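Local coordinates for protein probable oxidoreductase (Mycobacterium abscessus, PDB 4EYE) that probably acts as an oxidoreductase of the medium-chain dehydrogenase/reductase superfamily, related to the quinone oxidoreductases, at residues Gly214-Val219 against Val244-Ser249. Sequence-based numbering, arbitrary orientation.
Sequences GWAKAV and VRTLAS
Thr-246 lays its methyl against the start of helix 215-222, over Trp-215, Ala-216 and Val-219. CG2 of Thr-246 lies 3.8 Å from Ala-216 CB and also touches the carbonyl oxygen of that residue. It also meets the six-membered part of the indole, with CZ3 of Trp-215 4.0 Å from CG2 of Thr-246. The two side chains cross at about a right angle. Val-219, one turn on from Trp-215, closes in with its CG1, which lies 3.8 Å from Thr-246 CB. The first torsion of Thr-246 (chi1 70°) sets CG2 anti to the carbonyl carbon and facing the helix. The same torsion turns OG1 back to its own chain, where it hydrogen-bonds to Ala-243 O.

Both segments belong to the dinucleotide-binding-type (Rossmann-like) domain of this dehydrogenase family, which has a six-stranded parallel sheet of strand order 3-2-1-4-5-6. Helix 215-222 is on the connection from strand 207-210 to strand 228-233. The contact joins it to the turn between helix 240-245 and strand 247-248. Leu-164 of strand 162-165 touches Trp-215, Val-219 and Thr-246, and Val-228 touches the last two.

Arg-245 runs along the exposed border. Its chain bends at chi3 (72°) and brings the guanidinium obliquely to Ala-216, with NH2 of Arg-245 3.3 Å from CB of Ala-216. That nitrogen also forms a salt bridge with Asp-242.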
loop_
_atom_site.group_PDB
_atom_site.type_symbol
_atom_site.label_atom_id
_atom_site.label_comp_id
_atom_site.label_asym_id
_atom_site.label_seq_id
_atom_site.Cartn_x
_atom_site.Cartn_y
_atom_site.Cartn_z
ATOM N N GLY A 214 -17.010 19.996 -11.594
ATOM C CA GLY A 214 -17.470 20.687 -10.385
ATOM C C GLY A 214 -17.209 19.968 -9.053
ATOM O O GLY A 214 -17.679 20.415 -8.008
ATOM N N TRP A 215 -16.480 18.864 -9.066
ATOM C CA TRP A 215 -16.279 18.084 -7.810
ATOM C C TRP A 215 -15.585 18.899 -6.739
ATOM O O TRP A 215 -15.912 18.772 -5.557
ATOM C CB TRP A 215 -15.546 16.777 -8.083
ATOM C CG TRP A 215 -14.105 16.943 -8.469
ATOM C CD1 TRP A 215 -13.567 17.070 -9.737
ATOM C CD2 TRP A 215 -12.949 17.011 -7.563
ATOM N NE1 TRP A 215 -12.200 17.213 -9.674
ATOM C CE2 TRP A 215 -11.775 17.169 -8.400
ATOM C CE3 TRP A 215 -12.790 16.965 -6.196
ATOM C CZ2 TRP A 215 -10.496 17.271 -7.862
ATOM C CZ3 TRP A 215 -11.503 17.062 -5.665
ATOM C CH2 TRP A 215 -10.391 17.229 -6.470
ATOM N N ALA A 216 -14.629 19.746 -7.141
ATOM C CA ALA A 216 -13.899 20.581 -6.161
ATOM C C ALA A 216 -14.847 21.481 -5.426
ATOM O O ALA A 216 -14.736 21.641 -4.207
ATOM C CB ALA A 216 -12.779 21.382 -6.803
ATOM N N LYS A 217 -15.801 22.062 -6.153
ATOM C CA LYS A 217 -16.817 22.921 -5.540
ATOM C C LYS A 217 -17.719 22.098 -4.639
ATOM O O LYS A 217 -18.087 22.552 -3.556
ATOM C CB LYS A 217 -17.629 23.720 -6.598
ATOM N N ALA A 218 -18.067 20.884 -5.049
ATOM C CA ALA A 218 -18.875 20.009 -4.176
ATOM C C ALA A 218 -18.116 19.629 -2.870
ATOM O O ALA A 218 -18.710 19.559 -1.792
ATOM C CB ALA A 218 -19.291 18.756 -4.918
ATOM N N VAL A 219 -16.812 19.384 -2.963
ATOM C CA VAL A 219 -16.027 19.104 -1.753
ATOM C C VAL A 219 -16.144 20.295 -0.806
ATOM O O VAL A 219 -16.456 20.133 0.370
ATOM C CB VAL A 219 -14.544 18.765 -2.058
ATOM C CG1 VAL A 219 -13.698 18.753 -0.784
ATOM C CG2 VAL A 219 -14.465 17.414 -2.740
ATOM N N VAL A 244 -6.066 21.358 -4.939
ATOM C CA VAL A 244 -5.599 22.515 -4.191
ATOM C C VAL A 244 -6.756 23.441 -3.858
ATOM O O VAL A 244 -6.860 23.922 -2.728
ATOM C CB VAL A 244 -4.474 23.237 -4.970
ATOM C CG1 VAL A 244 -4.005 24.499 -4.247
ATOM C CG2 VAL A 244 -3.303 22.294 -5.168
ATOM N N ARG A 245 -7.677 23.622 -4.804
ATOM C CA ARG A 245 -8.855 24.475 -4.603
ATOM C C ARG A 245 -9.752 24.050 -3.455
ATOM O O ARG A 245 -10.546 24.853 -2.950
ATOM C CB ARG A 245 -9.722 24.554 -5.890
ATOM C CG ARG A 245 -9.406 25.745 -6.795
ATOM C CD ARG A 245 -9.964 25.615 -8.220
ATOM N NE ARG A 245 -11.413 25.759 -8.304
ATOM C CZ ARG A 245 -12.264 24.802 -8.686
ATOM N NH1 ARG A 245 -13.569 25.070 -8.728
ATOM N NH2 ARG A 245 -11.838 23.588 -9.045
ATOM N N THR A 246 -9.674 22.783 -3.048
ATOM C CA THR A 246 -10.539 22.332 -1.953
ATOM C C THR A 246 -9.951 22.667 -0.567
ATOM O O THR A 246 -10.592 22.433 0.449
ATOM C CB THR A 246 -10.827 20.804 -2.055
ATOM O OG1 THR A 246 -9.639 20.073 -1.762
ATOM C CG2 THR A 246 -11.345 20.418 -3.469
ATOM N N LEU A 247 -8.736 23.200 -0.522
ATOM C CA LEU A 247 -8.005 23.290 0.755
ATOM C C LEU A 247 -8.438 24.468 1.606
ATOM O O LEU A 247 -8.664 25.567 1.090
ATOM C CB LEU A 247 -6.510 23.398 0.513
ATOM C CG LEU A 247 -5.812 22.108 0.131
ATOM C CD1 LEU A 247 -4.414 22.469 -0.376
ATOM C CD2 LEU A 247 -5.764 21.148 1.316
ATOM N N ALA A 248 -8.551 24.229 2.910
ATOM C CA ALA A 248 -8.779 25.303 3.870
ATOM C C ALA A 248 -7.528 26.132 3.972
ATOM O O ALA A 248 -6.445 25.743 3.478
ATOM C CB ALA A 248 -9.123 24.736 5.235
ATOM N N SER A 249 -7.669 27.261 4.661
ATOM C CA SER A 249 -6.513 28.011 5.112
ATOM C C SER A 249 -5.597 27.111 5.924
ATOM O O SER A 249 -6.050 26.398 6.789
ATOM C CB SER A 249 -6.939 29.216 5.971
ATOM O OG SER A 249 -5.800 29.765 6.623
#